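Local structure of thermophilic dibenzothiophene desulfurization enzyme C (Paenibacillus sp. A11-2, 5XDC) at residues 245-259 with 334-348. The protein probably catalyses the FMNH2- and oxygen-dependent oxidation of dibenzothiophene to its sulfoxide and then its sulfone. Residues are numbered along the deposited sequence; the frame is centred on the assembly and turned at random.
Sequences SLWTPITQLIFTHLY and RGQLMVQVASAKIVA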
# COMPACT_ATOMS: atom_id res chain seq x y z
N SER B 245 -0.74 -30.67 19.03
CA SER B 245 -1.22 -29.39 18.52
C SER B 245 -0.23 -28.73 17.57
O SER B 245 -0.57 -27.68 17.00
CB SER B 245 -1.56 -28.45 19.68
OG SER B 245 -0.39 -27.89 20.27
N LEU B 246 0.98 -29.29 17.36
CA LEU B 246 1.86 -28.82 16.30
C LEU B 246 1.23 -29.00 14.92
O LEU B 246 1.71 -28.40 13.96
CB LEU B 246 3.19 -29.55 16.28
CG LEU B 246 4.21 -29.30 17.40
CD1 LEU B 246 5.43 -30.20 17.17
CD2 LEU B 246 4.62 -27.83 17.43
N TRP B 247 0.17 -29.80 14.81
CA TRP B 247 -0.44 -30.03 13.51
C TRP B 247 -0.79 -28.72 12.82
O TRP B 247 -0.56 -28.56 11.62
CB TRP B 247 -1.68 -30.92 13.64
CG TRP B 247 -2.34 -31.10 12.31
CD1 TRP B 247 -2.01 -31.99 11.36
CD2 TRP B 247 -3.40 -30.30 11.77
NE1 TRP B 247 -2.81 -31.84 10.26
CE2 TRP B 247 -3.68 -30.80 10.49
CE3 TRP B 247 -4.15 -29.22 12.25
CZ2 TRP B 247 -4.67 -30.25 9.66
CZ3 TRP B 247 -5.13 -28.68 11.44
CH2 TRP B 247 -5.38 -29.20 10.17
N THR B 248 -1.33 -27.76 13.59
CA THR B 248 -1.80 -26.52 12.96
C THR B 248 -0.65 -25.67 12.45
O THR B 248 -0.68 -25.28 11.27
CB THR B 248 -2.68 -25.73 13.94
OG1 THR B 248 -3.48 -26.65 14.68
CG2 THR B 248 -3.58 -24.77 13.16
N PRO B 249 0.38 -25.33 13.25
CA PRO B 249 1.49 -24.56 12.66
C PRO B 249 2.15 -25.28 11.50
O PRO B 249 2.48 -24.64 10.50
CB PRO B 249 2.46 -24.35 13.83
CG PRO B 249 1.99 -25.29 14.92
CD PRO B 249 0.53 -25.47 14.71
N ILE B 250 2.32 -26.61 11.58
CA ILE B 250 2.88 -27.36 10.46
C ILE B 250 2.06 -27.12 9.20
O ILE B 250 2.59 -26.87 8.12
CB ILE B 250 2.95 -28.86 10.79
CG1 ILE B 250 4.06 -29.10 11.81
CG2 ILE B 250 3.18 -29.69 9.53
CD1 ILE B 250 4.04 -30.51 12.39
N THR B 251 0.74 -27.24 9.34
CA THR B 251 -0.15 -27.18 8.19
C THR B 251 -0.25 -25.75 7.66
O THR B 251 -0.27 -25.53 6.45
CB THR B 251 -1.51 -27.73 8.58
OG1 THR B 251 -1.39 -29.12 8.92
CG2 THR B 251 -2.54 -27.59 7.44
N GLN B 252 -0.30 -24.78 8.56
CA GLN B 252 -0.35 -23.38 8.13
C GLN B 252 0.95 -22.98 7.44
O GLN B 252 0.93 -22.14 6.53
CB GLN B 252 -0.66 -22.50 9.34
CG GLN B 252 -2.07 -22.68 9.84
CD GLN B 252 -3.08 -21.92 8.98
OE1 GLN B 252 -2.80 -20.82 8.52
NE2 GLN B 252 -4.25 -22.51 8.77
N LEU B 253 2.08 -23.60 7.79
CA LEU B 253 3.31 -23.34 7.06
C LEU B 253 3.36 -24.07 5.72
O LEU B 253 4.01 -23.59 4.78
CB LEU B 253 4.54 -23.69 7.92
CG LEU B 253 5.86 -23.12 7.41
CD1 LEU B 253 5.88 -21.62 7.44
CD2 LEU B 253 7.02 -23.65 8.26
N ILE B 254 2.67 -25.22 5.59
CA ILE B 254 2.46 -25.81 4.27
C ILE B 254 1.76 -24.82 3.35
O ILE B 254 2.20 -24.58 2.22
CB ILE B 254 1.67 -27.13 4.38
CG1 ILE B 254 2.53 -28.22 5.03
CG2 ILE B 254 1.20 -27.60 3.02
CD1 ILE B 254 1.75 -29.47 5.44
N PHE B 255 0.66 -24.23 3.83
CA PHE B 255 -0.06 -23.25 3.02
C PHE B 255 0.86 -22.09 2.64
O PHE B 255 0.84 -21.61 1.49
CB PHE B 255 -1.27 -22.72 3.79
CG PHE B 255 -2.28 -23.78 4.19
CD1 PHE B 255 -2.33 -24.99 3.54
CD2 PHE B 255 -3.19 -23.53 5.22
CE1 PHE B 255 -3.27 -25.96 3.91
CE2 PHE B 255 -4.13 -24.48 5.59
CZ PHE B 255 -4.16 -25.70 4.93
N THR B 256 1.66 -21.62 3.60
CA THR B 256 2.59 -20.52 3.34
C THR B 256 3.50 -20.84 2.16
O THR B 256 3.74 -19.99 1.30
CB THR B 256 3.42 -20.25 4.59
OG1 THR B 256 2.56 -19.86 5.66
CG2 THR B 256 4.43 -19.13 4.36
N HIS B 257 4.01 -22.07 2.10
CA HIS B 257 4.88 -22.46 1.00
C HIS B 257 4.13 -22.64 -0.32
O HIS B 257 4.73 -22.48 -1.39
CB HIS B 257 5.64 -23.72 1.41
CG HIS B 257 6.77 -23.44 2.34
ND1 HIS B 257 6.60 -23.29 3.70
CD2 HIS B 257 8.09 -23.22 2.10
CE1 HIS B 257 7.77 -23.00 4.26
NE2 HIS B 257 8.68 -22.96 3.31
N LEU B 258 2.83 -22.98 -0.29
CA LEU B 258 2.04 -22.91 -1.51
C LEU B 258 2.04 -21.49 -2.06
O LEU B 258 2.25 -21.28 -3.26
CB LEU B 258 0.60 -23.36 -1.25
CG LEU B 258 0.37 -24.81 -0.81
CD1 LEU B 258 -1.10 -25.05 -0.63
CD2 LEU B 258 0.97 -25.77 -1.84
N TYR B 259 1.84 -20.51 -1.17
CA TYR B 259 1.75 -19.12 -1.61
C TYR B 259 3.10 -18.61 -2.09
O TYR B 259 3.17 -17.92 -3.12
CB TYR B 259 1.19 -18.24 -0.48
CG TYR B 259 -0.09 -18.78 0.12
CD1 TYR B 259 -0.94 -19.61 -0.59
CD2 TYR B 259 -0.44 -18.45 1.41
CE1 TYR B 259 -2.08 -20.12 -0.02
CE2 TYR B 259 -1.58 -18.96 1.99
CZ TYR B 259 -2.39 -19.80 1.27
OH TYR B 259 -3.51 -20.30 1.88
N ARG B 334 5.01 -24.20 21.32
CA ARG B 334 4.02 -24.31 20.26
C ARG B 334 3.48 -22.93 19.89
O ARG B 334 3.31 -22.62 18.70
CB ARG B 334 2.88 -25.22 20.70
CG ARG B 334 1.88 -25.56 19.61
CD ARG B 334 0.69 -24.60 19.57
NE ARG B 334 -0.32 -25.12 18.65
CZ ARG B 334 -1.25 -24.39 18.03
NH1 ARG B 334 -1.31 -23.07 18.20
NH2 ARG B 334 -2.10 -24.99 17.22
N GLY B 335 3.22 -22.09 20.89
CA GLY B 335 2.65 -20.78 20.63
C GLY B 335 3.61 -19.87 19.89
O GLY B 335 3.21 -19.20 18.93
N GLN B 336 4.87 -19.84 20.30
CA GLN B 336 5.88 -19.08 19.56
C GLN B 336 5.98 -19.57 18.13
O GLN B 336 6.09 -18.77 17.19
CB GLN B 336 7.24 -19.18 20.23
CG GLN B 336 7.31 -18.45 21.56
CD GLN B 336 8.64 -18.64 22.24
OE1 GLN B 336 9.59 -19.17 21.65
NE2 GLN B 336 8.73 -18.21 23.50
N LEU B 337 5.96 -20.89 17.92
CA LEU B 337 6.03 -21.39 16.56
C LEU B 337 4.82 -20.94 15.76
O LEU B 337 4.96 -20.50 14.61
CB LEU B 337 6.13 -22.91 16.57
CG LEU B 337 6.11 -23.51 15.16
CD1 LEU B 337 7.27 -23.08 14.28
CD2 LEU B 337 6.03 -25.03 15.23
N MET B 338 3.62 -21.03 16.34
CA MET B 338 2.42 -20.63 15.62
C MET B 338 2.46 -19.15 15.25
O MET B 338 2.04 -18.76 14.17
CB MET B 338 1.18 -20.95 16.44
CG MET B 338 -0.13 -20.68 15.69
SD MET B 338 -0.41 -21.79 14.29
CE MET B 338 -0.45 -20.61 12.93
N VAL B 339 2.98 -18.31 16.15
CA VAL B 339 3.12 -16.89 15.83
C VAL B 339 4.08 -16.71 14.65
O VAL B 339 3.82 -15.91 13.74
CB VAL B 339 3.56 -16.10 17.07
CG1 VAL B 339 3.94 -14.67 16.72
CG2 VAL B 339 2.46 -16.10 18.10
N GLN B 340 5.21 -17.42 14.66
CA GLN B 340 6.17 -17.29 13.57
C GLN B 340 5.57 -17.77 12.25
O GLN B 340 5.83 -17.18 11.20
CB GLN B 340 7.45 -18.06 13.88
CG GLN B 340 8.35 -17.44 14.96
CD GLN B 340 8.96 -16.09 14.58
OE1 GLN B 340 9.56 -15.92 13.51
NE2 GLN B 340 8.82 -15.11 15.48
N VAL B 341 4.80 -18.87 12.29
CA VAL B 341 4.15 -19.38 11.08
C VAL B 341 3.10 -18.39 10.59
O VAL B 341 3.01 -18.10 9.39
CB VAL B 341 3.52 -20.76 11.36
CG1 VAL B 341 2.59 -21.18 10.22
CG2 VAL B 341 4.62 -21.80 11.56
N ALA B 342 2.27 -17.88 11.50
CA ALA B 342 1.25 -16.91 11.13
C ALA B 342 1.88 -15.71 10.46
O ALA B 342 1.39 -15.21 9.45
CB ALA B 342 0.46 -16.50 12.36
N SER B 343 3.01 -15.23 11.01
CA SER B 343 3.69 -14.08 10.44
C SER B 343 4.13 -14.38 9.01
O SER B 343 3.91 -13.57 8.10
CB SER B 343 4.89 -13.70 11.30
OG SER B 343 4.50 -13.23 12.58
N ALA B 344 4.77 -15.54 8.80
CA ALA B 344 5.18 -15.91 7.46
C ALA B 344 3.99 -16.02 6.52
O ALA B 344 4.05 -15.59 5.36
CB ALA B 344 5.96 -17.23 7.50
N LYS B 345 2.88 -16.60 7.00
CA LYS B 345 1.70 -16.74 6.15
C LYS B 345 1.12 -15.38 5.77
O LYS B 345 0.68 -15.19 4.63
CB LYS B 345 0.63 -17.56 6.86
CG LYS B 345 -0.48 -18.02 5.93
CD LYS B 345 -1.63 -18.56 6.72
CE LYS B 345 -2.70 -19.06 5.81
NZ LYS B 345 -3.90 -19.39 6.57
N ILE B 346 1.08 -14.44 6.72
CA ILE B 346 0.56 -13.10 6.45
C ILE B 346 1.35 -12.43 5.32
O ILE B 346 0.78 -11.93 4.34
CB ILE B 346 0.59 -12.25 7.73
CG1 ILE B 346 -0.43 -12.77 8.75
CG2 ILE B 346 0.33 -10.77 7.42
CD1 ILE B 346 -0.16 -12.31 10.16
N VAL B 347 2.68 -12.44 5.44
CA VAL B 347 3.52 -11.81 4.44
C VAL B 347 3.37 -12.51 3.09
O VAL B 347 3.27 -11.86 2.04
CB VAL B 347 4.98 -11.79 4.93
CG1 VAL B 347 5.91 -11.33 3.83
CG2 VAL B 347 5.10 -10.90 6.15
N ALA B 348 3.37 -13.85 3.10
CA ALA B 348 3.23 -14.60 1.85
C ALA B 348 1.89 -14.36 1.18
O ALA B 348 1.82 -14.28 -0.05
CB ALA B 348 3.43 -16.08 2.11
O HOH W 1 -5.33 -19.48 4.06
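Arg334 grips the carbonyl oxygen of Ser245 side-on, NE and NH2 both donating to Ser245 O at 3.1 Å, with the oxygen close to the guanidinium plane. Pro249 CD lies over one face of this group, a flat surface well suited to an apolar ring, and NH1 forms a salt bridge with the C-terminal carboxylate of Ser414. With an alanine here, Ser245 O would probably lose both guanidinium donors, the carboxylate its partner and the pocket round Pro249 one wall. Compact Pro249 is a knob set among Arg334, Leu337, Met338 and Val341; Met338 bends at chi2 (67°), bringing SD to 3.7 Å from Pro249 CA. Further along, extended Lys345 runs past Thr256, whose OG1 is tied back to Gln252 O, and its NZ meets an in-plane lone pair of Gln252 OE1 at 2.7 Å. A salt bridge to Asp389 probably offsets the buried charge, and a water accepting from Lys345 NZ reaches Tyr259 OH, itself bonded to His385 of the indole pocket. Thr256 is a second knob among Val341, Ala344, Lys345 and Ala348, CG2 against the two small alanine methyls. The nearly parallel helices (22°, axes 8.9 Å apart) belong to the helical C-terminal domain of the acyl-CoA dehydrogenase fold, flanked by helices 70-83, 293-324 and 391-404.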